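Local coordinates for AgaA (Rhizobium radiobacter, PDB 6HLX), which binds the opine agropinic acid as the periplasmic substrate-binding protein of an ABC transporter that imports it into Agrobacterium, at residues Pro229-Arg235 with Asn455-Lys460; Arg67-His72 with Phe177-Tyr181; Leu416-Arg421 with Ile432-Phe436. All blocks are in the same frame, centred on the assembly; numbering follows the deposited sequence.

Contact 1 of 3, residues Pro229-Arg235 with Asn455-Lys460; sequences PETQLLR and NYAVKK
Val458 meets Gln232 and Leu234 across two antiparallel strands, 231-234 and 456-459. Strand 231-234 is an edge strand of a seven-stranded mixed sheet. Gln232 and Val458 form a hydrogen-bonded pair, and Val458 N reaches Gln232 O at 2.9 Å. The two side chains run side by side on one face of the sheet, with Val458 CG2 against Gln232 OE1. The other branch, CG1, stands anti to its own carbonyl carbon (chi1 -52°) and touches Leu234 CD1 at 3.7 Å. These two side chains cross at about a right angle. Leu234 N also bonds to Tyr456 O at 2.9 Å.

Asn455 meets the other segment at Leu233 and Arg235. Its CB packs on Leu233 CD1 at 3.8 Å, and its OD1 lies 3.3 Å from Arg235 CA. The Asn455 amide and the Arg235 guanidinium are turned 89° apart. Leu233 CD2 covers one face of that guanidinium. Glu453 holds both groups, by a hydrogen bond to Asn455 ND2 and a salt bridge to Arg235 NH1. The strand pairing thus rests on backbone bonds and aliphatic contacts, while the carboxylate of Glu453 probably balances the arginine charge and restrains both polar groups.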
# COMPACT_ATOMS: atom_id res chain seq x y z
N PRO A 229 9.75 -20.85 -21.83
CA PRO A 229 8.40 -21.42 -21.64
C PRO A 229 8.06 -21.94 -20.23
O PRO A 229 6.91 -22.31 -19.99
CB PRO A 229 8.36 -22.55 -22.67
CG PRO A 229 9.78 -23.02 -22.73
CD PRO A 229 10.62 -21.78 -22.59
N GLU A 230 9.05 -21.97 -19.32
CA GLU A 230 8.83 -22.53 -17.99
C GLU A 230 8.42 -21.51 -16.95
O GLU A 230 8.20 -21.88 -15.79
CB GLU A 230 10.06 -23.34 -17.52
CG GLU A 230 10.32 -24.58 -18.37
CD GLU A 230 9.24 -25.64 -18.43
OE1 GLU A 230 8.61 -25.91 -17.38
OE2 GLU A 230 9.02 -26.20 -19.53
N THR A 231 8.34 -20.23 -17.33
CA THR A 231 7.89 -19.17 -16.44
C THR A 231 6.79 -18.39 -17.14
O THR A 231 6.69 -18.41 -18.37
CB THR A 231 9.06 -18.23 -16.04
OG1 THR A 231 9.67 -17.72 -17.24
CG2 THR A 231 10.13 -18.94 -15.18
N GLN A 232 5.99 -17.66 -16.35
CA GLN A 232 4.90 -16.82 -16.84
C GLN A 232 4.96 -15.52 -16.05
O GLN A 232 5.13 -15.55 -14.84
CB GLN A 232 3.55 -17.53 -16.58
CG GLN A 232 2.29 -16.68 -16.87
CD GLN A 232 0.96 -17.35 -16.54
OE1 GLN A 232 0.88 -18.35 -15.81
NE2 GLN A 232 -0.13 -16.79 -17.06
N LEU A 233 4.78 -14.40 -16.74
CA LEU A 233 4.75 -13.10 -16.10
C LEU A 233 3.26 -12.70 -15.89
O LEU A 233 2.46 -12.86 -16.82
CB LEU A 233 5.45 -12.09 -17.02
CG LEU A 233 5.73 -10.74 -16.42
CD1 LEU A 233 6.89 -10.81 -15.42
CD2 LEU A 233 6.06 -9.74 -17.51
N LEU A 234 2.90 -12.21 -14.69
CA LEU A 234 1.54 -11.75 -14.36
C LEU A 234 1.64 -10.24 -14.24
O LEU A 234 2.28 -9.74 -13.31
CB LEU A 234 1.04 -12.37 -13.06
CG LEU A 234 1.05 -13.92 -12.98
CD1 LEU A 234 0.56 -14.39 -11.63
CD2 LEU A 234 0.21 -14.55 -14.09
N ARG A 235 1.06 -9.51 -15.21
CA ARG A 235 1.20 -8.05 -15.33
C ARG A 235 0.19 -7.19 -14.56
O ARG A 235 -0.94 -7.60 -14.26
CB ARG A 235 1.19 -7.63 -16.80
CG ARG A 235 2.41 -8.13 -17.59
CD ARG A 235 3.01 -7.08 -18.53
NE ARG A 235 3.86 -7.68 -19.57
CZ ARG A 235 5.10 -7.31 -19.87
NH1 ARG A 235 5.69 -6.33 -19.19
NH2 ARG A 235 5.78 -7.93 -20.82
N ASN A 455 4.93 -6.43 -11.48
CA ASN A 455 4.72 -7.77 -12.00
C ASN A 455 5.13 -8.85 -11.02
O ASN A 455 6.04 -8.65 -10.21
CB ASN A 455 5.55 -7.93 -13.29
CG ASN A 455 5.20 -6.88 -14.35
OD1 ASN A 455 4.04 -6.52 -14.52
ND2 ASN A 455 6.17 -6.36 -15.05
N TYR A 456 4.43 -9.99 -11.11
CA TYR A 456 4.77 -11.24 -10.43
C TYR A 456 5.24 -12.20 -11.52
O TYR A 456 4.95 -12.00 -12.71
CB TYR A 456 3.53 -11.90 -9.77
CG TYR A 456 3.11 -11.21 -8.49
CD1 TYR A 456 2.29 -10.08 -8.53
CD2 TYR A 456 3.57 -11.65 -7.25
CE1 TYR A 456 1.91 -9.43 -7.36
CE2 TYR A 456 3.20 -11.00 -6.07
CZ TYR A 456 2.37 -9.88 -6.14
OH TYR A 456 2.02 -9.19 -5.01
N ALA A 457 5.91 -13.27 -11.10
CA ALA A 457 6.26 -14.31 -12.05
C ALA A 457 6.02 -15.64 -11.38
O ALA A 457 6.21 -15.76 -10.16
CB ALA A 457 7.70 -14.19 -12.49
N VAL A 458 5.50 -16.61 -12.15
CA VAL A 458 5.21 -17.94 -11.61
C VAL A 458 5.87 -18.99 -12.47
O VAL A 458 6.14 -18.77 -13.67
CB VAL A 458 3.67 -18.20 -11.45
CG1 VAL A 458 2.98 -17.08 -10.66
CG2 VAL A 458 2.98 -18.41 -12.81
N LYS A 459 6.10 -20.17 -11.88
CA LYS A 459 6.63 -21.29 -12.63
C LYS A 459 5.47 -21.95 -13.38
O LYS A 459 4.34 -21.96 -12.88
CB LYS A 459 7.28 -22.31 -11.67
CG LYS A 459 8.80 -22.15 -11.54
CD LYS A 459 9.54 -22.65 -12.80
CE LYS A 459 10.98 -22.99 -12.57
NZ LYS A 459 11.80 -22.73 -13.79
N LYS A 460 5.74 -22.53 -14.55
CA LYS A 460 4.71 -23.30 -15.26
C LYS A 460 4.29 -24.42 -14.28
O LYS A 460 5.15 -25.07 -13.69
CB LYS A 460 5.28 -23.91 -16.54
CG LYS A 460 4.25 -24.67 -17.38
CD LYS A 460 4.87 -25.18 -18.68
CE LYS A 460 3.85 -25.89 -19.54
NZ LYS A 460 4.41 -26.23 -20.88

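Contact 2 of 3, residues Arg67-His72 with Phe177-Tyr181; sequences RQAKFH and FDDYY. With SO4 (sulfate ion), chain V.
Phe177 and His72 join two loops that follow strands of different sheets, 61-66 and 171-176. Phe177 to Tyr180 form a type I beta turn, closed by Tyr180 N bonding to Phe177 O at 3.1 Å. His72 presents its edge to a face of the Phe177 ring in a T-shaped stack. The centroids are 4.6 Å apart and the planes stand at 78°. His72 CD2 lies over the centre of that face, 3.5 Å from Phe177 CG. His72 NE2 is tied to Gly159 O, which helps fix the imidazole. Phe177 CG is anti to the backbone N (chi1 175°), which sets the ring against His72 and Lys70. There Lys70 O meets the ring edge, 3.4 Å from Phe177 CE2.

At the other end Tyr181 takes over. Arg67 CD touches Tyr181 CD1 at 3.4 Å, and the guanidinium and phenol planes are only 9° apart. Ala69 CB packs on Tyr181 CD2. Glu48 serves both residues: its backbone O accepts from Arg67 NE, and its carboxylate bonds to Tyr181 OH. Water 1 bridges the loops, accepting from Lys70 N and donating to Asp179 O at 2.7 Å.

A sulfate, probably from the crystallisation liquor, sits at the turn. Asp178 N donates to sulfate O1 at 2.8 Å. Asp179 N makes a weak bond to sulfate O3, and Lys162 NZ also holds the ion. No direct hydrogen bond crosses the contact. A T-shaped His-Phe stack and a water bridge join a loop of the five-stranded antiparallel sheet to a type I turn of the seven-stranded mixed sheet, within the family 5 solute-binding protein fold.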
# COMPACT_ATOMS: atom_id res chain seq x y z
N ARG A 67 -20.07 -14.02 10.34
CA ARG A 67 -20.09 -15.38 9.82
C ARG A 67 -19.67 -16.31 10.95
O ARG A 67 -18.94 -15.89 11.87
CB ARG A 67 -19.03 -15.44 8.69
CG ARG A 67 -19.07 -16.67 7.83
CD ARG A 67 -17.99 -16.61 6.76
NE ARG A 67 -18.21 -15.57 5.75
CZ ARG A 67 -19.06 -15.68 4.73
NH1 ARG A 67 -19.81 -16.77 4.60
NH2 ARG A 67 -19.17 -14.70 3.84
N GLN A 68 -20.09 -17.58 10.90
CA GLN A 68 -19.60 -18.57 11.85
C GLN A 68 -18.15 -18.86 11.42
O GLN A 68 -17.91 -19.30 10.30
CB GLN A 68 -20.45 -19.87 11.81
CG GLN A 68 -19.84 -21.01 12.63
CD GLN A 68 -19.59 -20.69 14.08
OE1 GLN A 68 -20.43 -20.11 14.78
NE2 GLN A 68 -18.40 -21.07 14.57
N ALA A 69 -17.19 -18.52 12.26
CA ALA A 69 -15.78 -18.65 11.90
C ALA A 69 -14.93 -18.85 13.15
O ALA A 69 -15.33 -18.45 14.24
CB ALA A 69 -15.31 -17.37 11.17
N LYS A 70 -13.75 -19.48 12.98
CA LYS A 70 -12.84 -19.70 14.09
C LYS A 70 -11.47 -19.08 13.83
O LYS A 70 -11.04 -18.94 12.68
CB LYS A 70 -12.65 -21.21 14.33
CG LYS A 70 -13.87 -21.85 15.01
CD LYS A 70 -13.54 -23.26 15.46
CE LYS A 70 -14.61 -23.86 16.35
NZ LYS A 70 -15.81 -24.26 15.58
N PHE A 71 -10.78 -18.74 14.92
CA PHE A 71 -9.39 -18.33 14.89
C PHE A 71 -8.54 -19.60 14.88
O PHE A 71 -9.04 -20.69 15.22
CB PHE A 71 -9.04 -17.48 16.11
CG PHE A 71 -9.66 -16.11 16.08
CD1 PHE A 71 -9.26 -15.15 15.15
CD2 PHE A 71 -10.61 -15.74 17.03
CE1 PHE A 71 -9.81 -13.86 15.15
CE2 PHE A 71 -11.16 -14.46 17.04
CZ PHE A 71 -10.76 -13.52 16.10
N HIS A 72 -7.25 -19.45 14.54
CA HIS A 72 -6.31 -20.58 14.45
C HIS A 72 -6.14 -21.35 15.77
O HIS A 72 -5.78 -22.53 15.75
CB HIS A 72 -4.97 -20.11 13.89
CG HIS A 72 -5.12 -19.48 12.53
ND1 HIS A 72 -4.31 -18.43 12.12
CD2 HIS A 72 -6.02 -19.75 11.56
CE1 HIS A 72 -4.73 -18.12 10.90
NE2 HIS A 72 -5.74 -18.91 10.51
N PHE A 177 -5.21 -24.01 7.18
CA PHE A 177 -6.11 -23.98 8.34
C PHE A 177 -7.37 -24.78 7.93
O PHE A 177 -8.19 -24.29 7.16
CB PHE A 177 -6.48 -22.53 8.68
CG PHE A 177 -7.49 -22.35 9.79
CD1 PHE A 177 -7.40 -23.11 10.97
CD2 PHE A 177 -8.48 -21.37 9.71
CE1 PHE A 177 -8.31 -22.91 12.02
CE2 PHE A 177 -9.39 -21.18 10.76
CZ PHE A 177 -9.29 -21.94 11.90
N ASP A 178 -7.50 -26.02 8.45
CA ASP A 178 -8.61 -26.89 8.05
C ASP A 178 -9.99 -26.34 8.39
O ASP A 178 -10.95 -26.63 7.68
CB ASP A 178 -8.46 -28.29 8.63
CG ASP A 178 -7.33 -29.10 8.01
OD1 ASP A 178 -6.88 -28.74 6.90
OD2 ASP A 178 -6.91 -30.09 8.64
N ASP A 179 -10.10 -25.56 9.48
CA ASP A 179 -11.37 -24.99 9.94
C ASP A 179 -11.70 -23.63 9.30
O ASP A 179 -12.64 -22.97 9.74
CB ASP A 179 -11.40 -24.91 11.48
CG ASP A 179 -11.67 -26.26 12.16
OD1 ASP A 179 -12.03 -27.23 11.45
OD2 ASP A 179 -11.52 -26.33 13.39
N TYR A 180 -10.97 -23.26 8.21
CA TYR A 180 -11.26 -22.02 7.46
C TYR A 180 -12.69 -22.11 6.89
O TYR A 180 -13.17 -23.20 6.56
CB TYR A 180 -10.24 -21.83 6.35
CG TYR A 180 -10.39 -20.55 5.57
CD1 TYR A 180 -10.37 -19.30 6.20
CD2 TYR A 180 -10.49 -20.57 4.18
CE1 TYR A 180 -10.43 -18.12 5.47
CE2 TYR A 180 -10.53 -19.39 3.44
CZ TYR A 180 -10.55 -18.17 4.09
OH TYR A 180 -10.56 -17.01 3.36
N TYR A 181 -13.39 -20.96 6.84
CA TYR A 181 -14.82 -20.95 6.49
C TYR A 181 -15.18 -21.10 5.00
O TYR A 181 -16.37 -21.23 4.70
CB TYR A 181 -15.50 -19.69 7.05
CG TYR A 181 -14.80 -18.40 6.70
CD1 TYR A 181 -15.05 -17.76 5.48
CD2 TYR A 181 -13.91 -17.80 7.58
CE1 TYR A 181 -14.41 -16.56 5.16
CE2 TYR A 181 -13.26 -16.61 7.26
CZ TYR A 181 -13.51 -16.00 6.05
OH TYR A 181 -12.88 -14.80 5.77
S SO4 V . -6.80 -26.81 11.93
O1 SO4 V . -5.95 -26.78 10.71
O2 SO4 V . -6.77 -28.20 12.53
O3 SO4 V . -8.21 -26.50 11.63
O4 SO4 V . -6.25 -25.87 12.93
O HOH W 1 -13.53 -20.43 10.26

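Contact 3 of 3, residues Leu416-Arg421 with Ile432-Phe436; sequences LLDKGR and IYDAF
Ile432 and Leu416 form the centre of the contact between two helices. Ile432 CG2 is anti to its backbone N and presses on the opposite backbone, 3.2 Å from Leu416 O. The same methyl also lies near Gly420 N. Its other branch ends in CD1, which packs on Lys419 CG at 3.8 Å, where the two side chains cross at about a right angle. Leu416 splits its branches: CD1 rests on Phe436 CA at 3.7 Å, and CD2 touches Ala435 CB.

Leu417 reaches in from beside them. Its CD2 lies over one face of the Phe436 ring, offset toward the rim, in a CH-pi contact 4.2 Å from the centroid. The same methyl meets the edge of the Tyr433 ring.

The segments belong to helices 411-422 and 426-443, which a short turn joins into an antiparallel alpha-alpha hairpin. Their axes here run at 160° and come within 9.3 Å. Gly420 is one of the points of close approach, with its CA 5.9 Å from Ile432 CA. The Tyr433 hydroxyl sits against it, with OH 3.2 Å from Gly420 C.

Polar partners hold that hydroxyl. Tyr433 OH donates to water 2, which in turn donates to Leu417 O. Arg429 bonds to Tyr433 OH through NH1 and to Gly420 O through NE. On the far side of the first helix, Arg421 grips Asp418 OD1 with NH1 and NH2, and Arg421 NE makes a salt bridge to Asp387. Helix 388-393 covers the hairpin further on: Tyr393 meets the Phe436 ring edge-to-face, and Leu389 touches both Tyr433 and Phe436.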
# COMPACT_ATOMS: atom_id res chain seq x y z
N LEU A 416 -12.99 19.80 1.09
CA LEU A 416 -13.39 19.11 -0.14
C LEU A 416 -13.35 17.60 0.07
O LEU A 416 -14.29 16.91 -0.33
CB LEU A 416 -12.49 19.51 -1.33
CG LEU A 416 -12.76 20.91 -1.91
CD1 LEU A 416 -11.60 21.35 -2.79
CD2 LEU A 416 -14.10 20.96 -2.67
N LEU A 417 -12.28 17.08 0.70
CA LEU A 417 -12.25 15.62 0.93
C LEU A 417 -13.36 15.17 1.88
O LEU A 417 -13.96 14.11 1.67
CB LEU A 417 -10.87 15.18 1.45
CG LEU A 417 -9.71 15.37 0.45
CD1 LEU A 417 -8.36 15.25 1.15
CD2 LEU A 417 -9.81 14.41 -0.77
N ASP A 418 -13.65 15.97 2.91
CA ASP A 418 -14.74 15.65 3.84
C ASP A 418 -16.08 15.62 3.09
O ASP A 418 -16.86 14.68 3.27
CB ASP A 418 -14.77 16.65 5.01
CG ASP A 418 -13.66 16.42 6.03
OD1 ASP A 418 -13.10 15.31 6.07
OD2 ASP A 418 -13.37 17.35 6.81
N LYS A 419 -16.31 16.61 2.21
CA LYS A 419 -17.55 16.66 1.43
C LYS A 419 -17.63 15.47 0.46
O LYS A 419 -18.69 14.86 0.33
CB LYS A 419 -17.67 17.99 0.66
CG LYS A 419 -19.07 18.23 0.11
CD LYS A 419 -19.19 19.56 -0.64
CE LYS A 419 -20.58 19.75 -1.22
NZ LYS A 419 -20.67 21.00 -2.04
N GLY A 420 -16.49 15.13 -0.16
CA GLY A 420 -16.42 14.01 -1.10
C GLY A 420 -16.79 12.69 -0.47
O GLY A 420 -17.49 11.88 -1.09
N ARG A 421 -16.33 12.45 0.78
CA ARG A 421 -16.56 11.22 1.55
C ARG A 421 -17.98 11.12 2.09
O ARG A 421 -18.43 10.03 2.41
CB ARG A 421 -15.62 11.22 2.77
CG ARG A 421 -14.94 9.91 3.04
CD ARG A 421 -14.06 10.08 4.28
NE ARG A 421 -12.95 11.02 4.06
CZ ARG A 421 -12.82 12.20 4.67
NH1 ARG A 421 -13.73 12.59 5.56
NH2 ARG A 421 -11.77 12.97 4.42
N ILE A 432 -16.84 17.54 -6.77
CA ILE A 432 -16.03 17.76 -5.58
C ILE A 432 -14.58 17.35 -5.86
O ILE A 432 -13.66 18.12 -5.58
CB ILE A 432 -16.63 17.00 -4.37
CG1 ILE A 432 -18.04 17.54 -4.02
CG2 ILE A 432 -15.69 17.09 -3.16
CD1 ILE A 432 -18.89 16.53 -3.24
N TYR A 433 -14.36 16.14 -6.38
CA TYR A 433 -12.99 15.68 -6.66
C TYR A 433 -12.33 16.51 -7.77
O TYR A 433 -11.11 16.73 -7.71
CB TYR A 433 -12.94 14.17 -6.92
CG TYR A 433 -13.28 13.40 -5.66
CD1 TYR A 433 -12.38 13.36 -4.58
CD2 TYR A 433 -14.52 12.78 -5.50
CE1 TYR A 433 -12.70 12.69 -3.40
CE2 TYR A 433 -14.84 12.10 -4.33
CZ TYR A 433 -13.94 12.07 -3.28
OH TYR A 433 -14.27 11.46 -2.10
N ASP A 434 -13.12 17.01 -8.74
CA ASP A 434 -12.57 17.87 -9.79
C ASP A 434 -12.04 19.18 -9.19
O ASP A 434 -10.97 19.65 -9.58
CB ASP A 434 -13.62 18.18 -10.87
CG ASP A 434 -13.96 17.02 -11.79
OD1 ASP A 434 -13.12 16.08 -11.92
OD2 ASP A 434 -15.06 17.04 -12.39
N ALA A 435 -12.78 19.77 -8.22
CA ALA A 435 -12.33 20.99 -7.53
C ALA A 435 -11.11 20.67 -6.65
O ALA A 435 -10.17 21.47 -6.57
CB ALA A 435 -13.46 21.59 -6.70
N PHE A 436 -11.10 19.47 -6.02
CA PHE A 436 -9.98 19.04 -5.18
C PHE A 436 -8.70 18.98 -6.05
O PHE A 436 -7.65 19.46 -5.62
CB PHE A 436 -10.25 17.64 -4.56
CG PHE A 436 -8.97 16.93 -4.19
CD1 PHE A 436 -8.29 17.23 -3.01
CD2 PHE A 436 -8.38 16.02 -5.07
CE1 PHE A 436 -7.06 16.63 -2.72
CE2 PHE A 436 -7.14 15.44 -4.79
CZ PHE A 436 -6.50 15.74 -3.60
O HOH W 2 -12.81 12.39 -0.09

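How the contacts relate
From the N terminus, contact 2 comes first. It closes the loop from 67-72 to 177-181 and ties the end of a strand of the antiparallel sheet to the end of a strand of the seven-stranded mixed sheet. Contact 1 opens only afterwards, at 229-235, so these two are in series. Its partner 455-460 comes more than 200 residues later, and the pair sets edge strand 231-234 on strand 456-459 of the mixed sheet. Contact 3 lies wholly inside that long loop, closing a short hairpin between neighbouring helices. No loops cross. Contacts 1 and 3 lie on opposite sides of the chain's centre, their own centres about 40 Å apart.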